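Local atomic coordinates of fructose-bisphosphate aldolase (Plasmodium falciparum, PDB entry 4TR9), a protein that belongs to the class I fructose-bisphosphate aldolase family and folds as a TIM barrel of parallel strands ringed by helices. Residues L118-I121 and D125-K128; R180-C185 and L190-E195; K48-D51 and E56-I59. One frame throughout, in Å; residues are numbered along the deposited sequence.

In the fold
The three contacts follow one another along the chain without overlapping: interaction 3 comes first, then interaction 1, then interaction 2. Interaction 2 belongs to the barrel itself, with its centre about 12 Å from that of the chain, whereas interactions 1 and 3 lie farther out, at about 21 and 22 Å. Nearest atoms of interactions 1 and 2 are about 8 Å apart, and both reach the second subunit. Interaction 3 is about 13 Å from either, nearest atoms again. Their distances from the bound 38D differ: Glu195 of interaction 2 lines its pocket, the side chain of Leu118 in interaction 1 is about 7 Å from it, and that of Asn57 in interaction 3 about 12 Å.

Interaction 1. Residues L118-I121 and D125-K128; sequences LVNI and DEEK
Lys128 crosses Leu118 and then runs alongside Asn120, and it makes the largest single contribution to the buried surface. At the root of its side chain, CB lies 3.9 Å from Leu118 CD1, and CG stays beside the same methyl at 4.0 Å; the two side chains cross at about a right angle. A bend at chi2 (-59°) then turns the rest of the lysine away from the leucine and alongside Asn120, with the two side chains pointing the same way. Lys128 CD passes 3.3 Å from Asn120 OD1, CE keeps similarly close to that oxygen, and NZ ends in a hydrogen bond to it. The NZ to OD1 separation of 2.5 Å is unusually short, so its exact length is doubtful; the ammonium is tilted 34° from the carbonyl plane.

In backbone terms this is a beta hairpin, in which strand 118-120 runs antiparallel to strand 128-130. Asn120 and Lys128 form a non-hydrogen-bonded pair, with CA atoms 4.5 Å apart. One step toward the turn, Ile121 N donates to Glu127 O at 2.8 Å with an N-H...O angle of 159°, closing the loop between the strands. Val119 O receives a CA-H...O contact from Lys128 CA at 3.6 Å. Ile121 also lays CG1 and CD1 against the Glu127 and Lys128 carbonyl oxygens. The carboxylate of Glu127 is held by Thr167, and Asp125 forms salt bridges with Lys163 and Lys165. Ile121 packs on Leu169 and Glu173 of helix 168-187, and on Arg180 of the second subunit.

Interaction 2. Residues R180-C185 and L190-E195; sequences RYASIC and LVPIVE
Pro192 presses its ring into the helix between Tyr181, Ala182 and Cys185, and this is the tight part of the contact. Its CB is 3.6 Å from Ala182 CA and 3.7 Å from Tyr181 CZ, while CG rests against the Ala182 carbonyl oxygen and CB methyl. Cys185 CB completes the grip, 4.1 Å from Pro192 CB. The small Ala182 side chain is consistent with this closeness: the axes of helix 180-185 and strand 191-195 approach to 7.3 Å while running nearly antiparallel, at 164°.

Tyr181 extends its ring toward the strand. Its chi1 of 139° departs from a staggered value, which suggests some strain in placing the phenol here. The hydroxyl reaches the strand backbone, where Ile193 N donates to OH at 2.8 Å; an N-H...O angle of only 118° makes this bond weak. At the other end of the contact Leu190 N donates to Cys185 O, also at 2.8 Å, from above the carbonyl plane, tying the residue just before the strand to the helix.

Packing loosens toward Val194, whose CG2 stays 4.3 Å from Ala182 CB. Ser183 points away from the strand, and Arg180 does not touch residues 190-195. Ser183 OG instead bonds Arg180 O, which also accepts Ile184 N, and the arginine forms a salt bridge with Glu173 of the second subunit.

The contact joins the last two elements of the beta-alpha-beta unit of strand 150-157, helix 168-187 and strand 191-198. Strand 191-198, whose Glu195 lines the 38D pocket, lies between strands 150-157 and 235-236; Tyr181 stacks on Trp153, and Leu190 packs on helix 136-146.

Interaction 3. Residues K48-D51 and E56-I59; sequences KRFD and ENTI
Phe50 meets Asn57 and Glu56 through the CD2 side of its ring, and van der Waals contact accounts for the whole crossing. CD2 lies 3.6 Å from Asn57 OD1 and 3.9 Å from Glu56 O, while CE2 is 3.8 Å from the same amide oxygen; both oxygens approach the ring obliquely. Asn57 CA sits at the ring edge, in plane. Ring and amide planes are 73° apart, and the two side chains cross at about a right angle. In Asn57, CG stands anti to the backbone N (chi1 -173°), which brings the amide oxygen to the phenyl ring.

The polar bonds hold residues 56-59 in shape and do not join them to 48-51. Asn57 centres an inverse gamma turn, with Thr58 N bonded weakly to Glu56 O at 3.1 Å. Asn57 OD1 accepts from Arg62 NH2, and Asn57 ND2 donates weakly to Thr43 O, so the amide is anchored at both ends. Thr58 is the N-cap of the next helix, its OG1 receiving Asn61 N.

The contact thus spans the loop connecting helices 43-52 and 59-70. Phe50 also packs on Asn61, Arg62 and Tyr65 of the latter and on Leu317 and Trp320 of helix 310-320.

Interaction 1. Residues L118-I121 and D125-K128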
# COMPACT_ATOMS: atom_id res chain seq x y z
N LEU A 118 -8.32 24.32 3.64
CA LEU A 118 -8.87 23.02 3.27
C LEU A 118 -9.69 23.06 1.99
O LEU A 118 -10.30 24.08 1.66
CB LEU A 118 -9.74 22.47 4.41
CG LEU A 118 -9.06 22.31 5.77
CD1 LEU A 118 -10.07 21.82 6.80
CD2 LEU A 118 -7.88 21.36 5.68
N VAL A 119 -9.69 21.95 1.27
CA VAL A 119 -10.47 21.80 0.04
C VAL A 119 -11.10 20.41 -0.00
O VAL A 119 -10.44 19.41 0.31
CB VAL A 119 -9.60 22.02 -1.22
CG1 VAL A 119 -10.35 21.59 -2.47
CG2 VAL A 119 -9.19 23.48 -1.33
N ASN A 120 -12.37 20.34 -0.37
CA ASN A 120 -13.08 19.07 -0.48
C ASN A 120 -12.41 18.09 -1.44
O ASN A 120 -11.92 18.48 -2.50
CB ASN A 120 -14.53 19.30 -0.94
CG ASN A 120 -15.41 19.85 0.16
OD1 ASN A 120 -15.26 19.50 1.33
ND2 ASN A 120 -16.33 20.73 -0.21
N ILE A 121 -12.38 16.82 -1.05
CA ILE A 121 -11.88 15.77 -1.93
C ILE A 121 -13.01 15.27 -2.82
O ILE A 121 -14.08 14.90 -2.32
CB ILE A 121 -11.31 14.58 -1.14
CG1 ILE A 121 -10.16 15.04 -0.23
CG2 ILE A 121 -10.83 13.49 -2.08
CD1 ILE A 121 -9.55 13.92 0.59
N ASP A 125 -17.68 12.52 0.63
CA ASP A 125 -18.74 13.31 1.24
C ASP A 125 -18.15 14.49 2.01
O ASP A 125 -18.12 14.49 3.24
CB ASP A 125 -19.60 12.44 2.16
CG ASP A 125 -20.79 13.18 2.72
OD1 ASP A 125 -21.29 14.11 2.04
OD2 ASP A 125 -21.24 12.85 3.83
N GLU A 126 -17.69 15.48 1.26
CA GLU A 126 -17.13 16.71 1.82
C GLU A 126 -15.97 16.46 2.79
O GLU A 126 -15.78 17.22 3.74
CB GLU A 126 -18.22 17.52 2.52
CG GLU A 126 -19.32 18.01 1.60
CD GLU A 126 -20.36 18.85 2.32
OE1 GLU A 126 -20.27 18.98 3.56
OE2 GLU A 126 -21.27 19.37 1.65
N GLU A 127 -15.21 15.40 2.55
CA GLU A 127 -14.01 15.16 3.34
C GLU A 127 -12.87 16.04 2.83
O GLU A 127 -12.65 16.15 1.62
CB GLU A 127 -13.61 13.68 3.29
CG GLU A 127 -14.62 12.77 3.98
CD GLU A 127 -14.11 11.35 4.13
OE1 GLU A 127 -13.93 10.66 3.11
OE2 GLU A 127 -13.89 10.92 5.29
N LYS A 128 -12.17 16.68 3.75
CA LYS A 128 -11.26 17.77 3.40
C LYS A 128 -9.84 17.33 3.04
O LYS A 128 -9.37 16.27 3.47
CB LYS A 128 -11.19 18.77 4.56
CG LYS A 128 -12.54 19.28 5.02
CD LYS A 128 -13.28 19.96 3.89
CE LYS A 128 -14.64 20.48 4.35
NZ LYS A 128 -15.38 21.13 3.24

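Interaction 2. Residues R180-C185 and L190-E195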
# COMPACT_ATOMS: atom_id res chain seq x y z
N ARG A 180 4.43 14.85 2.53
CA ARG A 180 5.14 15.73 1.61
C ARG A 180 5.56 17.02 2.31
O ARG A 180 6.70 17.47 2.17
CB ARG A 180 4.26 16.06 0.40
CG ARG A 180 3.92 14.85 -0.46
CD ARG A 180 5.10 14.42 -1.31
NE ARG A 180 5.38 15.35 -2.40
CZ ARG A 180 6.39 16.21 -2.43
NH1 ARG A 180 6.55 17.01 -3.47
NH2 ARG A 180 7.24 16.26 -1.41
N TYR A 181 4.64 17.60 3.06
CA TYR A 181 4.89 18.85 3.78
C TYR A 181 6.07 18.74 4.73
O TYR A 181 6.91 19.63 4.79
CB TYR A 181 3.63 19.26 4.56
CG TYR A 181 3.90 19.81 5.94
CD1 TYR A 181 4.28 21.13 6.13
CD2 TYR A 181 3.75 19.00 7.07
CE1 TYR A 181 4.52 21.63 7.40
CE2 TYR A 181 3.99 19.49 8.34
CZ TYR A 181 4.37 20.80 8.50
OH TYR A 181 4.60 21.30 9.76
N ALA A 182 6.13 17.64 5.48
CA ALA A 182 7.15 17.46 6.50
C ALA A 182 8.54 17.32 5.89
O ALA A 182 9.52 17.81 6.45
CB ALA A 182 6.82 16.26 7.37
N SER A 183 8.62 16.65 4.75
CA SER A 183 9.91 16.44 4.08
C SER A 183 10.47 17.74 3.53
O SER A 183 11.67 18.00 3.62
CB SER A 183 9.76 15.41 2.96
OG SER A 183 8.89 15.88 1.95
N ILE A 184 9.59 18.57 2.96
CA ILE A 184 9.99 19.84 2.38
C ILE A 184 10.52 20.80 3.46
O ILE A 184 11.52 21.49 3.24
CB ILE A 184 8.82 20.51 1.64
CG1 ILE A 184 8.33 19.59 0.51
CG2 ILE A 184 9.22 21.86 1.08
CD1 ILE A 184 7.10 20.11 -0.21
N CYS A 185 9.86 20.81 4.61
CA CYS A 185 10.27 21.67 5.72
C CYS A 185 11.64 21.27 6.25
O CYS A 185 12.50 22.13 6.47
CB CYS A 185 9.24 21.61 6.85
SG CYS A 185 7.68 22.41 6.45
N LEU A 190 13.43 23.52 8.70
CA LEU A 190 12.26 23.83 9.52
C LEU A 190 11.66 22.56 10.12
O LEU A 190 11.44 21.58 9.42
CB LEU A 190 11.19 24.56 8.70
CG LEU A 190 11.48 26.00 8.28
CD1 LEU A 190 10.28 26.59 7.55
CD2 LEU A 190 11.85 26.86 9.47
N VAL A 191 11.40 22.59 11.43
CA VAL A 191 10.78 21.46 12.11
C VAL A 191 9.29 21.39 11.80
O VAL A 191 8.54 22.31 12.14
CB VAL A 191 10.99 21.53 13.63
CG1 VAL A 191 10.15 20.47 14.33
CG2 VAL A 191 12.46 21.37 13.98
N PRO A 192 8.85 20.31 11.15
CA PRO A 192 7.44 20.17 10.78
C PRO A 192 6.57 19.67 11.92
O PRO A 192 6.87 18.65 12.53
CB PRO A 192 7.49 19.16 9.64
CG PRO A 192 8.66 18.30 9.95
CD PRO A 192 9.67 19.19 10.64
N ILE A 193 5.49 20.39 12.20
CA ILE A 193 4.49 19.92 13.14
C ILE A 193 3.36 19.22 12.38
O ILE A 193 2.54 19.87 11.73
CB ILE A 193 3.91 21.06 14.00
CG1 ILE A 193 5.01 21.66 14.88
CG2 ILE A 193 2.78 20.55 14.87
CD1 ILE A 193 4.50 22.68 15.87
N VAL A 194 3.35 17.90 12.45
CA VAL A 194 2.35 17.10 11.74
C VAL A 194 1.04 17.08 12.50
O VAL A 194 0.96 16.56 13.61
CB VAL A 194 2.84 15.66 11.52
CG1 VAL A 194 1.79 14.85 10.79
CG2 VAL A 194 4.15 15.67 10.74
N GLU A 195 -0.00 17.66 11.91
CA GLU A 195 -1.30 17.76 12.57
C GLU A 195 -2.40 17.05 11.80
O GLU A 195 -3.05 17.65 10.94
CB GLU A 195 -1.67 19.23 12.78
CG GLU A 195 -2.97 19.44 13.55
CD GLU A 195 -3.33 20.91 13.69
OE1 GLU A 195 -2.50 21.76 13.33
OE2 GLU A 195 -4.45 21.20 14.15

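Interaction 3. Residues K48-D51 and E56-I59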
# COMPACT_ATOMS: atom_id res chain seq x y z
N LYS A 48 -13.65 36.15 13.88
CA LYS A 48 -14.71 35.60 14.71
C LYS A 48 -14.37 35.70 16.19
O LYS A 48 -15.25 35.59 17.05
CB LYS A 48 -14.97 34.14 14.33
CG LYS A 48 -15.38 33.95 12.88
CD LYS A 48 -15.68 32.49 12.57
CE LYS A 48 -16.07 32.30 11.11
NZ LYS A 48 -17.25 33.13 10.74
N ARG A 49 -13.10 35.91 16.49
CA ARG A 49 -12.66 36.12 17.87
C ARG A 49 -12.92 37.55 18.31
O ARG A 49 -13.43 37.79 19.40
CB ARG A 49 -11.17 35.78 18.02
CG ARG A 49 -10.83 34.37 17.60
CD ARG A 49 -11.59 33.35 18.42
NE ARG A 49 -11.73 32.08 17.72
CZ ARG A 49 -12.81 31.71 17.05
NH1 ARG A 49 -12.85 30.54 16.43
NH2 ARG A 49 -13.86 32.52 16.99
N PHE A 50 -12.58 38.50 17.44
CA PHE A 50 -12.79 39.92 17.74
C PHE A 50 -14.27 40.26 17.79
O PHE A 50 -14.68 41.18 18.50
CB PHE A 50 -12.08 40.79 16.70
CG PHE A 50 -10.59 40.84 16.86
CD1 PHE A 50 -9.98 40.34 18.00
CD2 PHE A 50 -9.79 41.40 15.87
CE1 PHE A 50 -8.60 40.38 18.15
CE2 PHE A 50 -8.41 41.45 16.01
CZ PHE A 50 -7.82 40.94 17.15
N ASP A 51 -15.08 39.51 17.04
CA ASP A 51 -16.52 39.72 17.01
C ASP A 51 -17.17 39.37 18.35
O ASP A 51 -18.14 40.01 18.76
CB ASP A 51 -17.16 38.91 15.89
CG ASP A 51 -16.71 39.36 14.51
OD1 ASP A 51 -16.37 40.55 14.36
OD2 ASP A 51 -16.70 38.52 13.58
N GLU A 56 -13.49 45.55 16.18
CA GLU A 56 -13.31 45.61 14.74
C GLU A 56 -12.03 44.89 14.32
O GLU A 56 -10.99 45.02 14.97
CB GLU A 56 -13.30 47.06 14.25
CG GLU A 56 -12.20 47.95 14.84
CD GLU A 56 -12.54 48.49 16.22
OE1 GLU A 56 -13.46 47.96 16.87
OE2 GLU A 56 -11.89 49.47 16.65
N ASN A 57 -12.12 44.12 13.24
CA ASN A 57 -10.98 43.34 12.76
C ASN A 57 -10.08 44.15 11.84
O ASN A 57 -10.12 43.98 10.62
CB ASN A 57 -11.46 42.07 12.05
CG ASN A 57 -10.32 41.14 11.67
OD1 ASN A 57 -9.25 41.19 12.27
ND2 ASN A 57 -10.55 40.30 10.67
N THR A 58 -9.28 45.02 12.43
CA THR A 58 -8.33 45.83 11.66
C THR A 58 -6.92 45.26 11.79
O THR A 58 -6.68 44.36 12.61
CB THR A 58 -8.33 47.29 12.13
OG1 THR A 58 -7.88 47.36 13.49
CG2 THR A 58 -9.72 47.88 12.03
N ILE A 59 -6.00 45.77 10.99
CA ILE A 59 -4.61 45.32 11.05
C ILE A 59 -3.94 45.85 12.32
O ILE A 59 -3.01 45.24 12.84
CB ILE A 59 -3.82 45.77 9.80
CG1 ILE A 59 -2.41 45.17 9.81
CG2 ILE A 59 -3.78 47.28 9.69
CD1 ILE A 59 -1.56 45.58 8.62